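Local atomic coordinates of adenylyltransferase and sulfurtransferase uba4 (Chaetomium thermophilum, PDB entry 6YUB), a protein that probably adenylates and thiocarboxylates a ubiquitin-like sulfur-carrier protein, serving both tRNA wobble-uridine thiolation and molybdenum cofactor biosynthesis. Residues D133-R138 against S154-V158; K180-C184 against M272-K276; Q248-Y254 against S266-M272. All blocks are in the same frame, centred on the assembly; numbering follows the deposited sequence. Where two conformers were deposited one is given.

All three contacts lie in the N-terminal ThiF-family section of a longer protein that also has a rhodanese family. Interaction 1 comes first: 133-138 meets 154-158 and closes a short loop of 15 residues, most of them in helix 135-148. It is complete before interaction 2 opens at 180-184, whose partner, 272-276, lies 88 residues further on. Interaction 3, 248-254 with 266-272, falls within that long excursion and shares Met272 with interaction 2; the two also pack directly, Pro183 CD lying 3.4 Å from Pro249 CD. Interactions 1 and 3 belong to one mixed sheet, with strand 161-167 between 152-158 and 250-255, while interaction 2 joins loops beside the zinc site. No contact crosses another along the chain.

Interaction 1 of 3, residues D133-R138 against S154-V158; sequences DNPATR and SAASV
Ser154 meets Arg138 through its hydroxyl, OG lying 3.5 Å from Arg138 CD; that hydroxyl hydrogen-bonds to Asp130, and Arg138 NE to Tyr185. At Ala155 water 2 donates to the carbonyl O at 2.7 Å and accepts from Asp133 N. The Ala156 methyl sits over one face of the Arg138 guanidinium, CB 3.2 Å from NH1, while Asn134 O and Pro135 CA lie over the opposite face, towards its rim. The bend at chi3 (-75°) turns this group back beneath the helix start. These pieces belong to a beta-alpha-beta unit of the Rossmann-like ThiF fold, strand 127-130, helix 135-148 and strand 152-158, and Asp133 and Asn134 are predicted to bind ATP. Ser157 grips the Asp133 carboxylate twice. Its N-H reaches OD1 at 2.8 Å on the syn side, 27° out of the carboxylate plane, and its OG donates to the syn lone pair of OD2 at 3.1 Å, less firmly placed, as Ser157 is poorly ordered. Replacing Asp133 by an alanine removes both carboxylate oxygens and would probably leave Ser157 N and OG without these acceptors, the hydroxyl free to turn. Water 1 accepts from Arg138 NH1 at 3.2 Å, in reach of both Asp133 OD1 and Ser157 O.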
ATOM      1  N   ASP B 133      -9.908  -6.346 -13.199  1.00 38.34           N
ATOM      2  CA  ASP B 133     -10.605  -5.205 -12.605  1.00 40.35           C
ATOM      3  C   ASP B 133     -12.047  -5.124 -13.100  1.00 38.29           C
ATOM      4  O   ASP B 133     -12.640  -4.042 -13.162  1.00 37.77           O
ATOM      5  CB  ASP B 133      -9.866  -3.894 -12.893  1.00 43.42           C
ATOM      6  CG  ASP B 133      -9.701  -3.033 -11.655  1.00 47.54           C
ATOM      7  OD1 ASP B 133     -10.581  -3.083 -10.770  1.00 49.71           O
ATOM      8  OD2 ASP B 133      -8.687  -2.307 -11.565  1.00 48.42           O
ATOM      9  N   ASN B 134     -12.618  -6.271 -13.458  1.00 40.78           N
ATOM     10  CA  ASN B 134     -13.995  -6.363 -13.939  1.00 40.65           C
ATOM     11  C   ASN B 134     -14.780  -7.281 -13.011  1.00 35.13           C
ATOM     12  O   ASN B 134     -14.458  -8.478 -12.917  1.00 35.71           O
ATOM     13  CB  ASN B 134     -14.030  -6.892 -15.381  1.00 36.15           C
ATOM     14  CG  ASN B 134     -15.442  -6.941 -15.956  1.00 40.35           C
ATOM     15  OD1 ASN B 134     -16.417  -7.172 -15.240  1.00 37.89           O
ATOM     16  ND2 ASN B 134     -15.550  -6.722 -17.258  1.00 43.20           N
ATOM     17  N   PRO B 135     -15.808  -6.790 -12.314  1.00 39.17           N
ATOM     18  CA  PRO B 135     -16.512  -7.667 -11.358  1.00 42.76           C
ATOM     19  C   PRO B 135     -17.095  -8.924 -11.987  1.00 43.69           C
ATOM     20  O   PRO B 135     -16.982 -10.009 -11.401  1.00 41.64           O
ATOM     21  CB  PRO B 135     -17.609  -6.758 -10.776  1.00 46.13           C
ATOM     22  CG  PRO B 135     -17.655  -5.542 -11.651  1.00 46.36           C
ATOM     23  CD  PRO B 135     -16.295  -5.399 -12.264  1.00 42.87           C
ATOM     24  N   ALA B 136     -17.717  -8.817 -13.163  1.00 41.87           N
ATOM     25  CA  ALA B 136     -18.293  -9.996 -13.802  1.00 40.94           C
ATOM     26  C   ALA B 136     -17.218 -11.028 -14.117  1.00 43.17           C
ATOM     27  O   ALA B 136     -17.381 -12.221 -13.833  1.00 39.66           O
ATOM     28  CB  ALA B 136     -19.037  -9.592 -15.078  1.00 42.24           C
ATOM     29  N   THR B 137     -16.108 -10.587 -14.716  1.00 44.63           N
ATOM     30  CA  THR B 137     -15.031 -11.511 -15.048  1.00 43.13           C
ATOM     31  C   THR B 137     -14.454 -12.162 -13.797  1.00 41.19           C
ATOM     32  O   THR B 137     -14.042 -13.326 -13.837  1.00 40.10           O
ATOM     33  CB  THR B 137     -13.933 -10.779 -15.823  1.00 43.19           C
ATOM     34  OG1 THR B 137     -14.527  -9.865 -16.753  1.00 45.11           O
ATOM     35  CG2 THR B 137     -13.069 -11.765 -16.586  1.00 41.45           C
ATOM     36  N   ARG B 138     -14.421 -11.432 -12.679  1.00 33.00           N
ATOM     37  CA  ARG B 138     -13.924 -12.004 -11.432  1.00 34.16           C
ATOM     38  C   ARG B 138     -14.685 -13.273 -11.067  1.00 32.37           C
ATOM     39  O   ARG B 138     -14.083 -14.283 -10.682  1.00 29.32           O
ATOM     40  CB  ARG B 138     -14.023 -10.980 -10.303  1.00 35.00           C
ATOM     41  CG  ARG B 138     -12.800 -10.085 -10.187  1.00 42.25           C
ATOM     42  CD  ARG B 138     -12.608  -9.557  -8.770  1.00 42.86           C
ATOM     43  NE  ARG B 138     -13.550  -8.493  -8.431  1.00 48.30           N
ATOM     44  CZ  ARG B 138     -13.500  -7.263  -8.939  1.00 50.94           C
ATOM     45  NH1 ARG B 138     -12.562  -6.946  -9.822  1.00 45.76           N
ATOM     46  NH2 ARG B 138     -14.393  -6.354  -8.570  1.00 51.86           N
ATOM     47  N   SER B 154      -6.601 -12.752  -6.653  1.00 31.06           N
ATOM     48  CA  SER B 154      -7.495 -11.779  -7.266  1.00 37.94           C
ATOM     49  C   SER B 154      -7.382 -10.432  -6.566  1.00 40.45           C
ATOM     50  O   SER B 154      -7.347 -10.361  -5.332  1.00 42.83           O
ATOM     51  CB  SER B 154      -8.949 -12.280  -7.218  1.00 35.36           C
ATOM     52  OG  SER B 154      -9.860 -11.224  -7.471  1.00 41.89           O
ATOM     53  N   ALA B 155      -7.323  -9.368  -7.363  1.00 29.94           N
ATOM     54  CA  ALA B 155      -7.265  -8.001  -6.865  1.00 30.95           C
ATOM     55  C   ALA B 155      -8.254  -7.148  -7.648  1.00 28.94           C
ATOM     56  O   ALA B 155      -8.718  -7.533  -8.722  1.00 35.33           O
ATOM     57  CB  ALA B 155      -5.851  -7.417  -6.981  1.00 33.38           C
ATOM     58  N   ALA B 156      -8.565  -5.974  -7.106  1.00 30.46           N
ATOM     59  CA  ALA B 156      -9.585  -5.135  -7.714  1.00 35.54           C
ATOM     60  C   ALA B 156      -9.453  -3.702  -7.231  1.00 38.73           C
ATOM     61  O   ALA B 156      -8.822  -3.422  -6.211  1.00 39.03           O
ATOM     62  CB  ALA B 156     -10.995  -5.664  -7.402  1.00 35.10           C
ATOM     63  N   SER B 157     -10.055  -2.797  -7.998  1.00 64.16           N
ATOM     64  CA  SER B 157     -10.291  -1.421  -7.581  1.00 72.08           C
ATOM     65  C   SER B 157     -11.763  -1.282  -7.214  1.00 79.12           C
ATOM     66  O   SER B 157     -12.638  -1.736  -7.960  1.00 80.56           O
ATOM     67  CB  SER B 157      -9.930  -0.433  -8.690  1.00 72.49           C
ATOM     68  OG  SER B 157      -8.551  -0.491  -9.004  1.00 74.63           O
ATOM     69  N   VAL B 158     -12.036  -0.668  -6.065  1.00 67.88           N
ATOM     70  CA  VAL B 158     -13.404  -0.470  -5.595  1.00 70.99           C
ATOM     71  C   VAL B 158     -13.461   0.876  -4.886  1.00 71.95           C
ATOM     72  O   VAL B 158     -12.860   1.043  -3.818  1.00 71.44           O
ATOM     73  CB  VAL B 158     -13.874  -1.592  -4.656  1.00 76.00           C
ATOM     74  CG1 VAL B 158     -15.297  -1.330  -4.188  1.00 78.68           C
ATOM     75  CG2 VAL B 158     -13.776  -2.943  -5.351  1.00 76.01           C
TER
HETATM   76  O   HOH W   1     -12.898  -3.754  -9.868  1.00 47.45           O
HETATM   77  O   HOH W   2      -9.626  -7.934 -11.190  1.00 53.54           O
HETATM   78  O   HOH W   3     -15.515  -3.109  -9.059  1.00 55.12           O

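Interaction 2 of 3, residues K180-C184 against M272-K276; sequences KAAPC and MGGRK. With ZN (zinc ion), chain E.
The four-cysteine zinc site draws one ligand from 180-184, and just before that cysteine Ala181 and Pro183 of this loop pack against Gly273, Gly274 and Arg275 of 272-276. Neither segment has regular secondary structure. The closest CA atoms across the contact are those of Pro183 and Arg275, 4.0 Å apart. A single direct hydrogen bond joins the segments: Arg275 N donates to Ala181 O at 2.9 Å and is almost straight at 169°, although the donor stands above the carbonyl plane, 37° out of it. Beside this bond, Ala181 CB touches Arg275 CB at 3.9 Å and also lies over one face of the guanidinium, offset towards the rim. With CG anti to the backbone N (chi1 163°) and a bend at chi3, the arginine chain runs past Ala181 and brings its head round to face that methyl. The head is held further by carbonyls elsewhere in the chain, NH2 by Thr172 and NH1 by Pro173 and Val176. The Pro183 ring packs on the Gly273-Gly274 backbone, CG 3.3 Å from Gly273 O. Ala181 O also lies 3.6 Å from Gly274 CA. Cys184 SG binds the zinc ion at 2.3 Å together with Cys187, Cys279 and Cys282, and it caps the first turn of the helix that follows. Water 4 bridges the segments, donating to Ala182 O at 2.7 Å and accepting from Arg275 NH2 at 3.2 Å in the guanidinium plane.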
ATOM      1  N   LYS B 180     -11.654 -29.126   5.989  1.00 52.20           N
ATOM      2  CA  LYS B 180     -11.364 -27.705   5.853  1.00 55.41           C
ATOM      3  C   LYS B 180     -10.896 -27.410   4.431  1.00 54.17           C
ATOM      4  O   LYS B 180     -10.045 -28.118   3.884  1.00 56.99           O
ATOM      5  CB  LYS B 180     -10.303 -27.275   6.862  1.00 60.08           C
ATOM      6  CG  LYS B 180     -10.768 -27.295   8.310  1.00 65.61           C
ATOM      7  CD  LYS B 180     -10.004 -26.264   9.134  1.00 68.61           C
ATOM      8  CE  LYS B 180      -9.936 -26.654  10.601  1.00 71.12           C
ATOM      9  NZ  LYS B 180      -8.998 -27.792  10.819  1.00 73.48           N
ATOM     10  N   ALA B 181     -11.457 -26.364   3.828  1.00 48.17           N
ATOM     11  CA  ALA B 181     -11.138 -26.021   2.453  1.00 48.25           C
ATOM     12  C   ALA B 181     -11.178 -24.510   2.288  1.00 48.07           C
ATOM     13  O   ALA B 181     -11.952 -23.820   2.960  1.00 42.44           O
ATOM     14  CB  ALA B 181     -12.107 -26.687   1.466  1.00 43.54           C
ATOM     15  N   ALA B 182     -10.341 -24.008   1.379  1.00 36.15           N
ATOM     16  CA  ALA B 182     -10.282 -22.580   1.128  1.00 35.72           C
ATOM     17  C   ALA B 182     -11.530 -22.119   0.379  1.00 39.33           C
ATOM     18  O   ALA B 182     -12.149 -22.891  -0.363  1.00 36.62           O
ATOM     19  CB  ALA B 182      -9.033 -22.236   0.321  1.00 39.86           C
ATOM     20  N   PRO B 183     -11.920 -20.860   0.548  1.00 35.93           N
ATOM     21  CA  PRO B 183     -13.115 -20.362  -0.139  1.00 33.65           C
ATOM     22  C   PRO B 183     -12.840 -20.017  -1.592  1.00 34.20           C
ATOM     23  O   PRO B 183     -11.695 -19.873  -2.029  1.00 32.75           O
ATOM     24  CB  PRO B 183     -13.472 -19.102   0.657  1.00 36.46           C
ATOM     25  CG  PRO B 183     -12.143 -18.592   1.129  1.00 36.41           C
ATOM     26  CD  PRO B 183     -11.287 -19.823   1.385  1.00 35.67           C
ATOM     27  N   CYS B 184     -13.933 -19.892  -2.347  1.00 34.75           N
ATOM     28  CA  CYS B 184     -13.892 -19.294  -3.671  1.00 41.97           C
ATOM     29  C   CYS B 184     -14.415 -17.858  -3.569  1.00 43.27           C
ATOM     30  O   CYS B 184     -14.806 -17.388  -2.494  1.00 38.77           O
ATOM     31  CB  CYS B 184     -14.706 -20.121  -4.664  1.00 38.41           C
ATOM     32  SG  CYS B 184     -16.397 -19.582  -4.845  0.99 36.18           S
ATOM     33  N   MET B 272     -11.462 -13.987   6.295  1.00 46.27           N
ATOM     34  CA  MET B 272     -12.582 -14.600   5.603  1.00 44.59           C
ATOM     35  C   MET B 272     -12.840 -15.998   6.150  1.00 44.55           C
ATOM     36  O   MET B 272     -11.963 -16.636   6.735  1.00 45.47           O
ATOM     37  CB  MET B 272     -12.313 -14.679   4.098  1.00 39.37           C
ATOM     38  CG  MET B 272     -12.229 -13.335   3.400  1.00 46.18           C
ATOM     39  SD  MET B 272     -13.815 -12.485   3.284  1.00 49.33           S
ATOM     40  CE  MET B 272     -13.584 -11.186   4.495  1.00 46.91           C
ATOM     41  N   GLY B 273     -14.066 -16.470   5.943  1.00 50.18           N
ATOM     42  CA  GLY B 273     -14.396 -17.837   6.270  1.00 49.38           C
ATOM     43  C   GLY B 273     -13.902 -18.803   5.215  1.00 47.61           C
ATOM     44  O   GLY B 273     -13.473 -18.422   4.126  1.00 51.59           O
ATOM     45  N   GLY B 274     -13.960 -20.086   5.554  1.00 47.09           N
ATOM     46  CA  GLY B 274     -13.604 -21.134   4.625  1.00 46.57           C
ATOM     47  C   GLY B 274     -14.693 -21.366   3.597  1.00 48.98           C
ATOM     48  O   GLY B 274     -15.657 -20.607   3.475  1.00 47.75           O
ATOM     49  N   ARG B 275     -14.527 -22.447   2.838  1.00 52.18           N
ATOM     50  CA  ARG B 275     -15.522 -22.829   1.845  1.00 50.30           C
ATOM     51  C   ARG B 275     -16.895 -22.966   2.493  1.00 49.00           C
ATOM     52  O   ARG B 275     -17.045 -23.613   3.529  1.00 49.11           O
ATOM     53  CB  ARG B 275     -15.115 -24.147   1.180  1.00 47.46           C
ATOM     54  CG  ARG B 275     -16.245 -24.846   0.434  1.00 51.20           C
ATOM     55  CD  ARG B 275     -15.729 -26.057  -0.328  1.00 46.18           C
ATOM     56  NE  ARG B 275     -14.872 -25.666  -1.445  1.00 45.01           N
ATOM     57  CZ  ARG B 275     -14.206 -26.521  -2.214  1.00 45.26           C
ATOM     58  NH1 ARG B 275     -14.286 -27.825  -1.989  1.00 45.45           N
ATOM     59  NH2 ARG B 275     -13.452 -26.070  -3.207  1.00 47.98           N
ATOM     60  N   LYS B 276     -17.893 -22.341   1.877  1.00 43.94           N
ATOM     61  CA  LYS B 276     -19.265 -22.463   2.349  1.00 49.88           C
ATOM     62  C   LYS B 276     -19.895 -23.742   1.812  1.00 49.24           C
ATOM     63  O   LYS B 276     -19.721 -24.098   0.642  1.00 44.80           O
ATOM     64  CB  LYS B 276     -20.095 -21.250   1.925  1.00 59.75           C
ATOM     65  CG  LYS B 276     -19.895 -20.026   2.816  1.00 64.61           C
ATOM     66  CD  LYS B 276     -20.870 -18.905   2.466  1.00 75.01           C
ATOM     67  CE  LYS B 276     -22.313 -19.277   2.801  1.00 84.80           C
ATOM     68  NZ  LYS B 276     -23.254 -18.846   1.725  1.00 89.51           N
TER
HETATM   69 ZN    ZN E 401     -17.380 -20.822  -3.172  1.00 38.87          ZN
HETATM   70  O   HOH W   4     -13.388 -22.869  -2.782  1.00 29.29           O

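Interaction 3 of 3, residues Q248-Y254 against S266-M272; sequences QPTLLIY and SFRALKM
Pro249 O accepts Met272 N at 2.7 Å, nearly along the C=O axis, and four more backbone bonds continue the pairing of 248-254 with 266-272. Leu251 and Leu270 form one antiparallel hydrogen-bonded pair: Leu251 N gives to Leu270 O at 2.6 Å, and Leu270 N returns the bond to Leu251 O. Ile253 and Arg268 form the second pair, with both donors lying in the carbonyl planes. Non-hydrogen-bonded pairs, Thr250 with Lys271, Leu252 with Ala269 and Tyr254 with Phe267, alternate with these; the CA atoms of Thr250, Leu252, Tyr254 and Phe267 make CA-H...O contacts, second and weaker ones for some carbonyls. This is a beta hairpin at the end of the mixed sheet, its strand directions 158° apart; strand 161-167 flanks the other side of 250-255, with backbone hydrogen bonds between Leu252 and Leu164 and between Tyr254 and Gly162. Ser266 OG bonds to Gly263 N, the Arg268 guanidinium makes a salt bridge to an acidic side chain on the chain of another protein, and Thr250 OG1 makes a weak hydrogen bond to that protein's backbone. Tyr254 and Phe267 form an offset stack, centroids 4.3 Å apart and planes at 18°, with Tyr254 CD1 over the centre of the Phe267 ring; Leu252 CD1 comes to the edge of that ring, 4.1 Å from Phe267 CD1. On this face Thr250 CG2 and Ala269 CB are pressed together at 3.4 Å. On the opposite face Ile253 CD1 touches Leu270 CD1 at 3.7 Å. Bends at chi2 (-70°) and chi3 fold Met272 back, laying its CE 3.8 Å from Leu251 CB.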
ATOM      1  N   GLN B 248      -8.568 -20.073   5.655  1.00 35.15           N
ATOM      2  CA  GLN B 248      -9.333 -18.876   6.005  1.00 38.74           C
ATOM      3  C   GLN B 248      -8.473 -17.679   5.626  1.00 34.72           C
ATOM      4  O   GLN B 248      -7.712 -17.162   6.457  1.00 35.68           O
ATOM      5  CB  GLN B 248      -9.704 -18.858   7.485  1.00 40.34           C
ATOM      6  CG  GLN B 248     -10.792 -19.846   7.851  1.00 50.20           C
ATOM      7  CD  GLN B 248     -11.290 -19.673   9.275  1.00 55.31           C
ATOM      8  OE1 GLN B 248     -11.888 -18.651   9.617  1.00 55.80           O
ATOM      9  NE2 GLN B 248     -11.037 -20.670  10.114  1.00 54.96           N
ATOM     10  N   PRO B 249      -8.551 -17.211   4.383  1.00 49.96           N
ATOM     11  CA  PRO B 249      -7.636 -16.162   3.924  1.00 45.81           C
ATOM     12  C   PRO B 249      -8.067 -14.784   4.409  1.00 40.78           C
ATOM     13  O   PRO B 249      -9.176 -14.576   4.899  1.00 41.62           O
ATOM     14  CB  PRO B 249      -7.722 -16.264   2.395  1.00 45.99           C
ATOM     15  CG  PRO B 249      -9.135 -16.744   2.147  1.00 47.11           C
ATOM     16  CD  PRO B 249      -9.486 -17.646   3.321  1.00 51.13           C
ATOM     17  N   THR B 250      -7.152 -13.835   4.252  1.00 36.39           N
ATOM     18  CA  THR B 250      -7.384 -12.448   4.618  1.00 30.71           C
ATOM     19  C   THR B 250      -7.818 -11.656   3.394  1.00 34.43           C
ATOM     20  O   THR B 250      -7.257 -11.818   2.306  1.00 36.35           O
ATOM     21  CB  THR B 250      -6.117 -11.827   5.215  1.00 32.95           C
ATOM     22  OG1 THR B 250      -5.777 -12.499   6.434  1.00 40.63           O
ATOM     23  CG2 THR B 250      -6.317 -10.346   5.489  1.00 35.86           C
ATOM     24  N   LEU B 251      -8.819 -10.802   3.576  1.00 34.49           N
ATOM     25  CA  LEU B 251      -9.204  -9.831   2.556  1.00 34.57           C
ATOM     26  C   LEU B 251      -8.484  -8.522   2.864  1.00 35.50           C
ATOM     27  O   LEU B 251      -8.826  -7.831   3.829  1.00 38.30           O
ATOM     28  CB  LEU B 251     -10.715  -9.628   2.525  1.00 34.25           C
ATOM     29  CG  LEU B 251     -11.193  -8.497   1.615  1.00 35.48           C
ATOM     30  CD1 LEU B 251     -10.783  -8.747   0.163  1.00 33.04           C
ATOM     31  CD2 LEU B 251     -12.700  -8.315   1.721  1.00 35.82           C
ATOM     32  N   LEU B 252      -7.483  -8.186   2.056  1.00 42.21           N
ATOM     33  CA  LEU B 252      -6.730  -6.952   2.240  1.00 41.81           C
ATOM     34  C   LEU B 252      -7.465  -5.812   1.548  1.00 45.02           C
ATOM     35  O   LEU B 252      -7.825  -5.922   0.370  1.00 46.88           O
ATOM     36  CB  LEU B 252      -5.316  -7.088   1.680  1.00 40.72           C
ATOM     37  CG  LEU B 252      -4.383  -5.906   1.959  1.00 42.22           C
ATOM     38  CD1 LEU B 252      -4.066  -5.817   3.442  1.00 43.34           C
ATOM     39  CD2 LEU B 252      -3.109  -6.014   1.139  1.00 42.37           C
ATOM     40  N   ILE B 253      -7.687  -4.723   2.279  1.00 41.85           N
ATOM     41  CA  ILE B 253      -8.353  -3.538   1.749  1.00 38.16           C
ATOM     42  C   ILE B 253      -7.470  -2.337   2.049  1.00 44.96           C
ATOM     43  O   ILE B 253      -7.222  -2.023   3.220  1.00 49.09           O
ATOM     44  CB  ILE B 253      -9.756  -3.342   2.348  1.00 45.19           C
ATOM     45  CG1 ILE B 253     -10.622  -4.577   2.083  1.00 39.70           C
ATOM     46  CG2 ILE B 253     -10.409  -2.087   1.776  1.00 44.39           C
ATOM     47  CD1 ILE B 253     -12.034  -4.472   2.609  1.00 47.30           C
ATOM     48  N   TYR B 254      -6.999  -1.669   1.002  1.00 47.21           N
ATOM     49  CA  TYR B 254      -6.191  -0.465   1.138  1.00 42.78           C
ATOM     50  C   TYR B 254      -7.015   0.735   0.691  1.00 43.36           C
ATOM     51  O   TYR B 254      -7.412   0.818  -0.475  1.00 44.50           O
ATOM     52  CB  TYR B 254      -4.905  -0.566   0.322  1.00 43.85           C
ATOM     53  CG  TYR B 254      -4.109   0.719   0.321  1.00 44.95           C
ATOM     54  CD1 TYR B 254      -3.806   1.366   1.513  1.00 48.61           C
ATOM     55  CD2 TYR B 254      -3.670   1.287  -0.864  1.00 44.61           C
ATOM     56  CE1 TYR B 254      -3.089   2.543   1.523  1.00 52.57           C
ATOM     57  CE2 TYR B 254      -2.947   2.466  -0.865  1.00 48.84           C
ATOM     58  CZ  TYR B 254      -2.658   3.087   0.328  1.00 48.38           C
ATOM     59  OH  TYR B 254      -1.945   4.259   0.340  1.00 54.04           O
ATOM     60  N   SER B 266      -5.623   2.583   7.248  1.00 42.86           N
ATOM     61  CA  SER B 266      -5.751   2.633   5.797  1.00 44.06           C
ATOM     62  C   SER B 266      -5.708   1.230   5.207  1.00 39.11           C
ATOM     63  O   SER B 266      -6.379   0.957   4.208  1.00 37.91           O
ATOM     64  CB  SER B 266      -4.644   3.500   5.201  1.00 38.94           C
ATOM     65  OG  SER B 266      -4.737   4.832   5.675  1.00 39.77           O
ATOM     66  N   PHE B 267      -4.933   0.336   5.816  1.00 41.92           N
ATOM     67  CA  PHE B 267      -4.929  -1.080   5.474  1.00 44.05           C
ATOM     68  C   PHE B 267      -5.826  -1.826   6.460  1.00 44.40           C
ATOM     69  O   PHE B 267      -5.602  -1.763   7.671  1.00 40.96           O
ATOM     70  CB  PHE B 267      -3.513  -1.654   5.520  1.00 44.44           C
ATOM     71  CG  PHE B 267      -2.645  -1.231   4.376  1.00 43.80           C
ATOM     72  CD1 PHE B 267      -2.634  -1.958   3.197  1.00 48.10           C
ATOM     73  CD2 PHE B 267      -1.835  -0.116   4.476  1.00 46.17           C
ATOM     74  CE1 PHE B 267      -1.831  -1.578   2.136  1.00 46.03           C
ATOM     75  CE2 PHE B 267      -1.030   0.273   3.417  1.00 44.69           C
ATOM     76  CZ  PHE B 267      -1.027  -0.460   2.250  1.00 43.70           C
ATOM     77  N   ARG B 268      -6.836  -2.518   5.943  1.00 43.03           N
ATOM     78  CA  ARG B 268      -7.694  -3.377   6.749  1.00 36.54           C
ATOM     79  C   ARG B 268      -7.506  -4.819   6.294  1.00 37.21           C
ATOM     80  O   ARG B 268      -7.589  -5.113   5.095  1.00 40.43           O
ATOM     81  CB  ARG B 268      -9.167  -2.977   6.628  1.00 39.58           C
ATOM     82  CG  ARG B 268      -9.517  -1.632   7.242  1.00 41.04           C
ATOM     83  CD  ARG B 268      -9.212  -1.585   8.735  1.00 42.42           C
ATOM     84  NE  ARG B 268      -9.829  -2.678   9.480  1.00 43.42           N
ATOM     85  CZ  ARG B 268     -11.106  -2.711   9.850  1.00 48.57           C
ATOM     86  NH1 ARG B 268     -11.924  -1.715   9.530  1.00 49.47           N
ATOM     87  NH2 ARG B 268     -11.571  -3.748  10.534  1.00 47.19           N
ATOM     88  N   ALA B 269      -7.241  -5.704   7.242  1.00 41.59           N
ATOM     89  CA  ALA B 269      -7.095  -7.137   6.995  1.00 37.62           C
ATOM     90  C   ALA B 269      -8.301  -7.836   7.616  1.00 42.64           C
ATOM     91  O   ALA B 269      -8.361  -8.026   8.833  1.00 40.59           O
ATOM     92  CB  ALA B 269      -5.785  -7.659   7.579  1.00 39.79           C
ATOM     93  N   LEU B 270      -9.262  -8.209   6.777  1.00 38.78           N
ATOM     94  CA  LEU B 270     -10.479  -8.875   7.222  1.00 41.83           C
ATOM     95  C   LEU B 270     -10.323 -10.374   6.999  1.00 39.94           C
ATOM     96  O   LEU B 270     -10.096 -10.813   5.869  1.00 39.48           O
ATOM     97  CB  LEU B 270     -11.693  -8.341   6.462  1.00 43.00           C
ATOM     98  CG  LEU B 270     -11.880  -6.824   6.516  1.00 44.16           C
ATOM     99  CD1 LEU B 270     -13.049  -6.391   5.654  1.00 43.85           C
ATOM    100  CD2 LEU B 270     -12.069  -6.357   7.957  1.00 44.72           C
ATOM    101  N   LYS B 271     -10.442 -11.155   8.070  1.00 38.29           N
ATOM    102  CA  LYS B 271     -10.340 -12.601   7.935  1.00 43.07           C
ATOM    103  C   LYS B 271     -11.619 -13.150   7.313  1.00 42.06           C
ATOM    104  O   LYS B 271     -12.726 -12.820   7.745  1.00 41.21           O
ATOM    105  CB  LYS B 271     -10.087 -13.261   9.288  1.00 44.07           C
ATOM    106  CG  LYS B 271      -9.795 -14.754   9.176  1.00 46.13           C
ATOM    107  CD  LYS B 271      -9.350 -15.352  10.502  1.00 53.00           C
ATOM    108  CE  LYS B 271      -8.720 -16.724  10.297  1.00 52.95           C
ATOM    109  NZ  LYS B 271      -8.017 -17.215  11.519  1.00 58.57           N
ATOM    110  N   MET B 272     -11.462 -13.987   6.295  1.00 46.27           N
ATOM    111  CA  MET B 272     -12.582 -14.600   5.603  1.00 44.59           C
ATOM    112  C   MET B 272     -12.840 -15.998   6.150  1.00 44.55           C
ATOM    113  O   MET B 272     -11.963 -16.636   6.735  1.00 45.47           O
ATOM    114  CB  MET B 272     -12.313 -14.679   4.098  1.00 39.37           C
ATOM    115  CG  MET B 272     -12.229 -13.335   3.400  1.00 46.18           C
ATOM    116  SD  MET B 272     -13.815 -12.485   3.284  1.00 49.33           S
ATOM    117  CE  MET B 272     -13.584 -11.186   4.495  1.00 46.91           C
TER